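Local coordinates for protein prephenate dehydratase (Arthrobacter aurescens, PDB 3MWB) that binds L-phenylalanine and probably converts prephenate to phenylpyruvate, with loss of water and carbon dioxide, on the route to phenylalanine, at residues V7-L12 and A52-P58; G16-E20 and S62-G66; T137-M142 and A154-I160. One frame throughout, in Å; residues are numbered along the deposited sequence.

In the fold
All three contacts lie in the prephenate dehydratase part of the chain, which has two lobes, each built on a mixed five-stranded sheet. Contact 1 pairs strands 8-12 and 54-60 inside the first sheet. Contact 2, its centre about 13 Å away, joins the chain just beyond those two strands, so its segments alternate with those of contact 1. Contact 3 comes later in the chain, packing helix 137-143 on strand 153-156 of the second sheet. Contacts 2 and 3 have centres about 10 Å apart and touch, Glu64 probably bonding to Thr137, whereas contacts 1 and 3 do not. Contact 2 thus connects the first lobe to the second.

Contact 1: residues V7-L12 and A52-P58; sequences VTYTFL and ADAAMVP
Tyr9 turns the CD1 and CE1 side of its ring to the methyl of Ala54, with Tyr9 CD1 3.7 Å from Ala54 CB, and Ala54 O lies at the ring edge in its plane. The short Ala54 side chain lets the Tyr9 ring lie against it. Further along this face Phe11 and Met56, a selenomethionine, meet only near their roots, CB to CB, before the Phe11 ring leads off toward Leu23 and the Met56 chain bends away toward Phe184 and Leu186. On the other face Thr10 is the bump. With OG1 between the backbone N and the carbonyl carbon (chi1 64°), Thr10 OG1 comes to 3.2 Å from Ala55 CB, while Thr10 CG2 reaches back to Ala52 CB at 3.7 Å; the hydroxyl bonds to Ala43 O of helix 40-48. This is parallel pairing in the 2-1-3-5-4 sheet of the first lobe, which belongs to the type II periplasmic-binding-protein fold, with strand 8-12 between strands 33-37 and 54-60. Thr10 N bonds to Ala54 O at 3.0 Å, and Met56 N to Thr10 O at 2.9 Å. Where strand 8-12 begins, Asp53 grips Thr8 twice: Asp53 OD2 takes the Thr8 N-H on its anti lone pair at 2.7 Å, and Asp53 N gives to Thr8 O. With an alanine here the Thr8 N-H would probably lose its carboxylate acceptor, and the start of the strand would be held less firmly. At the far end Leu12 CD2 lies 4.1 Å from Pro58 CD, the two side chains crossing at about a right angle.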
loop_
_atom_site.group_PDB
_atom_site.type_symbol
_atom_site.label_atom_id
_atom_site.label_comp_id
_atom_site.label_asym_id
_atom_site.label_seq_id
_atom_site.Cartn_x
_atom_site.Cartn_y
_atom_site.Cartn_z
ATOM N N VAL A 7 -35.789 -1.092 -33.447
ATOM C CA VAL A 7 -34.437 -0.791 -32.855
ATOM C C VAL A 7 -33.756 0.487 -33.399
ATOM O O VAL A 7 -33.562 0.642 -34.606
ATOM C CB VAL A 7 -33.497 -2.049 -32.899
ATOM C CG1 VAL A 7 -33.832 -2.955 -34.092
ATOM C CG2 VAL A 7 -32.008 -1.662 -32.875
ATOM N N THR A 8 -33.384 1.393 -32.494
ATOM C CA THR A 8 -32.934 2.719 -32.887
ATOM C C THR A 8 -31.577 3.036 -32.272
ATOM O O THR A 8 -31.408 2.952 -31.069
ATOM C CB THR A 8 -33.950 3.805 -32.435
ATOM O OG1 THR A 8 -35.264 3.467 -32.898
ATOM C CG2 THR A 8 -33.569 5.175 -32.977
ATOM N N TYR A 9 -30.624 3.404 -33.106
ATOM C CA TYR A 9 -29.336 3.847 -32.632
ATOM C C TYR A 9 -29.159 5.317 -32.892
ATOM O O TYR A 9 -29.631 5.837 -33.908
ATOM C CB TYR A 9 -28.229 3.107 -33.368
ATOM C CG TYR A 9 -28.160 1.643 -33.064
ATOM C CD1 TYR A 9 -27.928 1.192 -31.766
ATOM C CD2 TYR A 9 -28.311 0.696 -34.079
ATOM C CE1 TYR A 9 -27.860 -0.161 -31.485
ATOM C CE2 TYR A 9 -28.246 -0.663 -33.802
ATOM C CZ TYR A 9 -28.018 -1.081 -32.507
ATOM O OH TYR A 9 -27.939 -2.422 -32.230
ATOM N N THR A 10 -28.477 5.989 -31.975
ATOM C CA THR A 10 -27.911 7.273 -32.262
ATOM C C THR A 10 -26.383 7.115 -32.338
ATOM O O THR A 10 -25.833 6.092 -31.938
ATOM C CB THR A 10 -28.294 8.339 -31.225
ATOM O OG1 THR A 10 -27.763 7.989 -29.941
ATOM C CG2 THR A 10 -29.833 8.481 -31.126
ATOM N N PHE A 11 -25.723 8.131 -32.871
ATOM C CA PHE A 11 -24.273 8.167 -32.969
ATOM C C PHE A 11 -23.849 9.596 -33.180
ATOM O O PHE A 11 -24.671 10.457 -33.542
ATOM C CB PHE A 11 -23.740 7.277 -34.101
ATOM C CG PHE A 11 -24.185 7.684 -35.482
ATOM C CD1 PHE A 11 -25.449 7.338 -35.956
ATOM C CD2 PHE A 11 -23.333 8.398 -36.320
ATOM C CE1 PHE A 11 -25.842 7.695 -37.227
ATOM C CE2 PHE A 11 -23.723 8.762 -37.600
ATOM C CZ PHE A 11 -24.977 8.414 -38.055
ATOM N N LEU A 12 -22.564 9.848 -32.939
ATOM C CA LEU A 12 -21.992 11.157 -33.157
ATOM C C LEU A 12 -21.950 11.401 -34.666
ATOM O O LEU A 12 -21.269 10.691 -35.397
ATOM C CB LEU A 12 -20.588 11.247 -32.544
ATOM C CG LEU A 12 -19.880 12.608 -32.610
ATOM C CD1 LEU A 12 -20.651 13.704 -31.866
ATOM C CD2 LEU A 12 -18.456 12.507 -32.058
ATOM N N ALA A 52 -34.113 6.176 -27.981
ATOM C CA ALA A 52 -33.186 5.371 -28.772
ATOM C C ALA A 52 -32.741 4.211 -27.913
ATOM O O ALA A 52 -32.707 4.313 -26.689
ATOM C CB ALA A 52 -31.974 6.201 -29.221
ATOM N N ASP A 53 -32.393 3.105 -28.537
ATOM C CA ASP A 53 -31.974 1.949 -27.762
ATOM C C ASP A 53 -30.541 2.062 -27.273
ATOM O O ASP A 53 -30.253 1.685 -26.151
ATOM C CB ASP A 53 -32.178 0.678 -28.559
ATOM C CG ASP A 53 -33.634 0.415 -28.821
ATOM O OD1 ASP A 53 -34.369 0.175 -27.834
ATOM O OD2 ASP A 53 -34.045 0.484 -29.999
ATOM N N ALA A 54 -29.650 2.567 -28.116
ATOM C CA ALA A 54 -28.244 2.645 -27.760
ATOM C C ALA A 54 -27.593 3.763 -28.552
ATOM O O ALA A 54 -28.091 4.148 -29.614
ATOM C CB ALA A 54 -27.562 1.317 -28.038
ATOM N N ALA A 55 -26.477 4.275 -28.041
ATOM C CA ALA A 55 -25.763 5.355 -28.698
ATOM C C ALA A 55 -24.319 4.920 -28.924
ATOM O O ALA A 55 -23.694 4.405 -28.010
ATOM C CB ALA A 55 -25.796 6.600 -27.831
HETATM N N MSE A 56 -23.810 5.121 -30.139
HETATM C CA MSE A 56 -22.448 4.759 -30.489
HETATM C C MSE A 56 -21.550 5.995 -30.438
HETATM O O MSE A 56 -21.695 6.917 -31.250
HETATM C CB MSE A 56 -22.389 4.124 -31.878
HETATM C CG MSE A 56 -20.999 3.582 -32.254
HETATM SE SE MSE A 56 -20.447 2.024 -31.151
HETATM C CE MSE A 56 -21.464 0.559 -31.935
ATOM N N VAL A 57 -20.622 5.999 -29.483
ATOM C CA VAL A 57 -19.787 7.167 -29.249
ATOM C C VAL A 57 -18.326 6.772 -29.110
ATOM O O VAL A 57 -18.032 5.677 -28.622
ATOM C CB VAL A 57 -20.277 7.977 -28.014
ATOM C CG1 VAL A 57 -21.691 8.539 -28.260
ATOM C CG2 VAL A 57 -20.253 7.124 -26.726
ATOM N N PRO A 58 -17.398 7.658 -29.532
ATOM C CA PRO A 58 -15.982 7.309 -29.444
ATOM C C PRO A 58 -15.470 7.479 -28.020
ATOM O O PRO A 58 -15.972 8.329 -27.272
ATOM C CB PRO A 58 -15.317 8.335 -30.359
ATOM C CG PRO A 58 -16.181 9.561 -30.252
ATOM C CD PRO A 58 -17.597 9.065 -29.960
#

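Contact 2: residues G16-E20 and S62-G66; sequences GTFTE and SVEGG
Glu64 reaches across to the first turn of helix 18-23, where its OE2 accepts the backbone N-H of Phe18 at 3.2 Å. The bond is nearly straight, 167° at the hydrogen, and meets OE2 on the anti side, a little out of the carboxylate plane. The chain bends at chi2 (-69°), bringing the carboxylate round to the helix start. OE2 also bonds to Thr137 OG1 of helix 137-143, so one buried oxygen serves a backbone N-H and a hydroxyl. Within residues 16-20, Thr17 is the N-cap: its OG1 accepts a weak bond from Glu20 N, and Glu20 OE1 receives the Gly16 N-H at 2.7 Å. Within residues 62-66, Ser62 OG accepts from Glu64 N at 3.2 Å, an ST turn that shapes the backbone carrying the glutamate. One water joins the two sides, donating to Ser62 OG at 2.7 Å and hydrogen-bonded to Thr19 OG1.

The carboxylate also meets a ring edge: Glu64 OE2 sits in the plane of the Phe18 ring, 3.2 Å from Phe18 CD1, with the ring and carboxylate planes turned 44° apart. Carbon packing completes the contact. Thr17 covers the carboxylate with CB and CG2, Thr17 CG2 being 3.8 Å from Glu64 CD. Val63 CG1 packs near the same ring atom, 3.7 Å from Phe18 CD1; Phe92 and Thr137 add to this packing.

A helix N-terminus that ends on the carboxylate of a distant loop, with a second lobe touching both, is in keeping with the junction between the lobes of the type II periplasmic-binding-protein fold, whose cleft holds the active site in prephenate dehydratases.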
loop_
_atom_site.group_PDB
_atom_site.type_symbol
_atom_site.label_atom_id
_atom_site.label_comp_id
_atom_site.label_asym_id
_atom_site.label_seq_id
_atom_site.Cartn_x
_atom_site.Cartn_y
_atom_site.Cartn_z
ATOM N N GLY A 16 -21.541 9.477 -42.409
ATOM C CA GLY A 16 -20.313 9.295 -43.200
ATOM C C GLY A 16 -19.000 9.470 -42.456
ATOM O O GLY A 16 -17.905 9.307 -43.043
ATOM N N THR A 17 -19.097 9.799 -41.167
ATOM C CA THR A 17 -17.918 9.868 -40.296
ATOM C C THR A 17 -17.372 8.473 -39.990
ATOM O O THR A 17 -18.008 7.453 -40.281
ATOM C CB THR A 17 -18.252 10.546 -38.938
ATOM O OG1 THR A 17 -19.405 9.910 -38.370
ATOM C CG2 THR A 17 -18.569 12.043 -39.135
ATOM N N PHE A 18 -16.187 8.434 -39.380
ATOM C CA PHE A 18 -15.655 7.195 -38.839
ATOM C C PHE A 18 -16.589 6.596 -37.784
ATOM O O PHE A 18 -16.731 5.380 -37.688
ATOM C CB PHE A 18 -14.240 7.431 -38.278
ATOM C CG PHE A 18 -13.213 7.577 -39.345
ATOM C CD1 PHE A 18 -13.024 8.812 -39.990
ATOM C CD2 PHE A 18 -12.481 6.469 -39.770
ATOM C CE1 PHE A 18 -12.080 8.937 -41.022
ATOM C CE2 PHE A 18 -11.537 6.583 -40.794
ATOM C CZ PHE A 18 -11.333 7.824 -41.415
ATOM N N THR A 19 -17.253 7.457 -37.018
ATOM C CA THR A 19 -18.240 6.982 -36.042
ATOM C C THR A 19 -19.370 6.169 -36.694
ATOM O O THR A 19 -19.665 5.065 -36.238
ATOM C CB THR A 19 -18.787 8.125 -35.181
ATOM O OG1 THR A 19 -17.693 8.934 -34.720
ATOM C CG2 THR A 19 -19.526 7.585 -33.971
ATOM N N GLU A 20 -19.992 6.694 -37.743
ATOM C CA GLU A 20 -21.038 5.925 -38.425
ATOM C C GLU A 20 -20.499 4.583 -38.938
ATOM O O GLU A 20 -21.101 3.532 -38.705
ATOM C CB GLU A 20 -21.685 6.702 -39.571
ATOM C CG GLU A 20 -22.702 5.841 -40.315
ATOM C CD GLU A 20 -23.732 6.621 -41.108
ATOM O OE1 GLU A 20 -23.364 7.512 -41.910
ATOM O OE2 GLU A 20 -24.925 6.304 -40.935
ATOM N N SER A 62 -10.250 9.182 -31.557
ATOM C CA SER A 62 -11.304 9.544 -32.491
ATOM C C SER A 62 -10.782 10.537 -33.527
ATOM O O SER A 62 -10.228 11.596 -33.187
ATOM C CB SER A 62 -12.484 10.164 -31.752
ATOM O OG SER A 62 -13.444 10.645 -32.675
ATOM N N VAL A 63 -10.981 10.188 -34.795
ATOM C CA VAL A 63 -10.555 11.018 -35.910
ATOM C C VAL A 63 -11.445 12.257 -36.007
ATOM O O VAL A 63 -11.086 13.232 -36.659
ATOM C CB VAL A 63 -10.598 10.199 -37.219
ATOM C CG1 VAL A 63 -10.602 11.096 -38.428
ATOM C CG2 VAL A 63 -9.429 9.265 -37.258
ATOM N N GLU A 64 -12.590 12.195 -35.328
ATOM C CA GLU A 64 -13.648 13.187 -35.448
ATOM C C GLU A 64 -13.787 14.029 -34.182
ATOM O O GLU A 64 -14.638 14.913 -34.111
ATOM C CB GLU A 64 -14.985 12.475 -35.714
ATOM C CG GLU A 64 -14.992 11.489 -36.900
ATOM C CD GLU A 64 -14.867 12.143 -38.293
ATOM O OE1 GLU A 64 -14.753 13.387 -38.419
ATOM O OE2 GLU A 64 -14.880 11.381 -39.292
ATOM N N GLY A 65 -12.960 13.751 -33.180
ATOM C CA GLY A 65 -13.160 14.335 -31.855
ATOM C C GLY A 65 -14.249 13.590 -31.089
ATOM O O GLY A 65 -14.590 12.446 -31.405
ATOM N N GLY A 66 -14.779 14.227 -30.053
ATOM C CA GLY A 66 -15.801 13.593 -29.225
ATOM C C GLY A 66 -15.356 12.825 -27.981
ATOM O O GLY A 66 -16.188 12.533 -27.132
HETATM O O HOH W 1 -14.643 8.884 -34.380
#

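Contact 3: residues T137-M142 and A154-I160; sequences TAASAM and AICAPLI
Ala154 and Ser140 meet where helix 137-143 runs back over the sheet of the second lobe. Helix and strand belong to a beta-alpha-beta crossover that leaves strand 130-133, passes over strand 107-110 and returns as the parallel strand 153-156; the short helix and strand segments make an angle of 140°.

Small residues and one isoleucine make the close part. Ala154 CB presses on the helix backbone, 3.7 Å from Ser140 O, and Ala141 N is equally near. Thr137 rests on the strand with its CB 3.5 Å from Ile155 O, and Cys156 CA sits next to the same carbon. The methyl of Ala141 lies between strand 153-156 and helix 158-163, with Ala141 CB 4.1 Å from Cys156 CB and 4.0 Å from Ile160 CG2. Of residues 158-160, Ile160 is the one that touches helix 137-143: with CG1 anti to its backbone N (chi1 -162°), it extends CD1 between Ala138 CB and the selenium of Met142, a selenomethionine, 3.8 Å from Ile160 CD1. No direct hydrogen bond crosses here; Ser140 OG turns instead to Ser109 OG of strand 107-110.

The looser side begins at Met142, which is partly exposed and whose bent chain also touches Gln164. Gln164, with Ala161 and Leu167, marks a place where magnesium has been seen bound to this protein, though none is bound to this chain. The other loose place is the step where the chain turns at Ala157 away from helix 137-143. Thr137 and Ala157 are too far apart there to bond directly, and a water bridges them: besides its bond to the Glu64 of contact 2, Thr137 OG1 accepts from this water at 2.7 Å, and the water accepts from Ala157 N at 2.8 Å.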
loop_
_atom_site.group_PDB
_atom_site.type_symbol
_atom_site.label_atom_id
_atom_site.label_comp_id
_atom_site.label_asym_id
_atom_site.label_seq_id
_atom_site.Cartn_x
_atom_site.Cartn_y
_atom_site.Cartn_z
ATOM N N THR A 137 -14.502 15.053 -40.779
ATOM C CA THR A 137 -14.078 14.518 -42.068
ATOM C C THR A 137 -15.244 14.519 -43.064
ATOM O O THR A 137 -15.072 14.898 -44.225
ATOM C CB THR A 137 -13.413 13.090 -41.986
ATOM O OG1 THR A 137 -14.384 12.096 -41.612
ATOM C CG2 THR A 137 -12.236 13.086 -40.992
ATOM N N ALA A 138 -16.415 14.097 -42.588
ATOM C CA ALA A 138 -17.624 14.031 -43.417
ATOM C C ALA A 138 -18.024 15.402 -43.974
ATOM O O ALA A 138 -18.269 15.515 -45.168
ATOM C CB ALA A 138 -18.784 13.402 -42.643
ATOM N N ALA A 139 -18.084 16.427 -43.120
ATOM C CA ALA A 139 -18.412 17.788 -43.569
ATOM C C ALA A 139 -17.406 18.300 -44.598
ATOM O O ALA A 139 -17.781 18.940 -45.583
ATOM C CB ALA A 139 -18.518 18.757 -42.393
ATOM N N SER A 140 -16.128 18.003 -44.369
ATOM C CA SER A 140 -15.081 18.372 -45.302
ATOM C C SER A 140 -15.342 17.737 -46.657
ATOM O O SER A 140 -15.260 18.420 -47.684
ATOM C CB SER A 140 -13.708 17.960 -44.773
ATOM O OG SER A 140 -13.312 18.823 -43.728
ATOM N N ALA A 141 -15.663 16.444 -46.648
ATOM C CA ALA A 141 -15.998 15.726 -47.864
ATOM C C ALA A 141 -17.233 16.308 -48.558
ATOM O O ALA A 141 -17.186 16.569 -49.772
ATOM C CB ALA A 141 -16.173 14.212 -47.591
HETATM N N MSE A 142 -18.319 16.497 -47.799
HETATM C CA MSE A 142 -19.589 17.019 -48.326
HETATM C C MSE A 142 -19.493 18.447 -48.868
HETATM O O MSE A 142 -20.238 18.824 -49.784
HETATM C CB MSE A 142 -20.705 16.935 -47.269
HETATM C CG MSE A 142 -21.045 15.505 -46.838
HETATM SE SE MSE A 142 -21.584 14.301 -48.303
HETATM C CE MSE A 142 -23.456 14.842 -48.441
ATOM N N ALA A 154 -10.543 16.607 -49.897
ATOM C CA ALA A 154 -10.833 16.298 -48.493
ATOM C C ALA A 154 -10.210 14.953 -48.093
ATOM O O ALA A 154 -9.932 14.110 -48.943
ATOM C CB ALA A 154 -12.336 16.300 -48.233
ATOM N N ILE A 155 -9.956 14.793 -46.801
ATOM C CA ILE A 155 -9.471 13.546 -46.254
ATOM C C ILE A 155 -10.568 13.021 -45.356
ATOM O O ILE A 155 -11.010 13.702 -44.424
ATOM C CB ILE A 155 -8.162 13.736 -45.465
ATOM C CG1 ILE A 155 -7.059 14.238 -46.404
ATOM C CG2 ILE A 155 -7.745 12.425 -44.820
ATOM C CD1 ILE A 155 -5.782 14.661 -45.687
ATOM N N CYS A 156 -11.015 11.808 -45.658
ATOM C CA CYS A 156 -12.199 11.268 -45.029
ATOM C C CYS A 156 -12.147 9.739 -44.975
ATOM O O CYS A 156 -11.139 9.137 -45.355
ATOM C CB CYS A 156 -13.422 11.728 -45.818
ATOM S SG CYS A 156 -13.366 11.190 -47.531
ATOM N N ALA A 157 -13.246 9.141 -44.518
ATOM C CA ALA A 157 -13.422 7.684 -44.461
ATOM C C ALA A 157 -13.758 7.075 -45.823
ATOM O O ALA A 157 -14.341 7.745 -46.685
ATOM C CB ALA A 157 -14.523 7.319 -43.433
ATOM N N PRO A 158 -13.376 5.802 -46.039
ATOM C CA PRO A 158 -13.855 5.110 -47.234
ATOM C C PRO A 158 -15.388 5.076 -47.325
ATOM O O PRO A 158 -15.925 5.109 -48.430
ATOM C CB PRO A 158 -13.284 3.694 -47.069
ATOM C CG PRO A 158 -12.020 3.911 -46.320
ATOM C CD PRO A 158 -12.347 5.014 -45.333
ATOM N N LEU A 159 -16.073 5.035 -46.177
ATOM C CA LEU A 159 -17.541 5.018 -46.141
ATOM C C LEU A 159 -18.156 6.100 -47.030
ATOM O O LEU A 159 -18.929 5.791 -47.937
ATOM C CB LEU A 159 -18.083 5.146 -44.702
ATOM C CG LEU A 159 -19.612 5.313 -44.551
ATOM C CD1 LEU A 159 -20.390 4.168 -45.222
ATOM C CD2 LEU A 159 -20.052 5.460 -43.090
ATOM N N ILE A 160 -17.801 7.359 -46.773
ATOM C CA ILE A 160 -18.448 8.479 -47.452
ATOM C C ILE A 160 -18.075 8.570 -48.943
ATOM O O ILE A 160 -18.889 9.019 -49.774
ATOM C CB ILE A 160 -18.279 9.823 -46.672
ATOM C CG1 ILE A 160 -19.321 10.851 -47.140
ATOM C CG2 ILE A 160 -16.835 10.340 -46.742
ATOM C CD1 ILE A 160 -19.755 11.827 -46.080
HETATM O O HOH W 2 -15.484 10.599 -43.540
#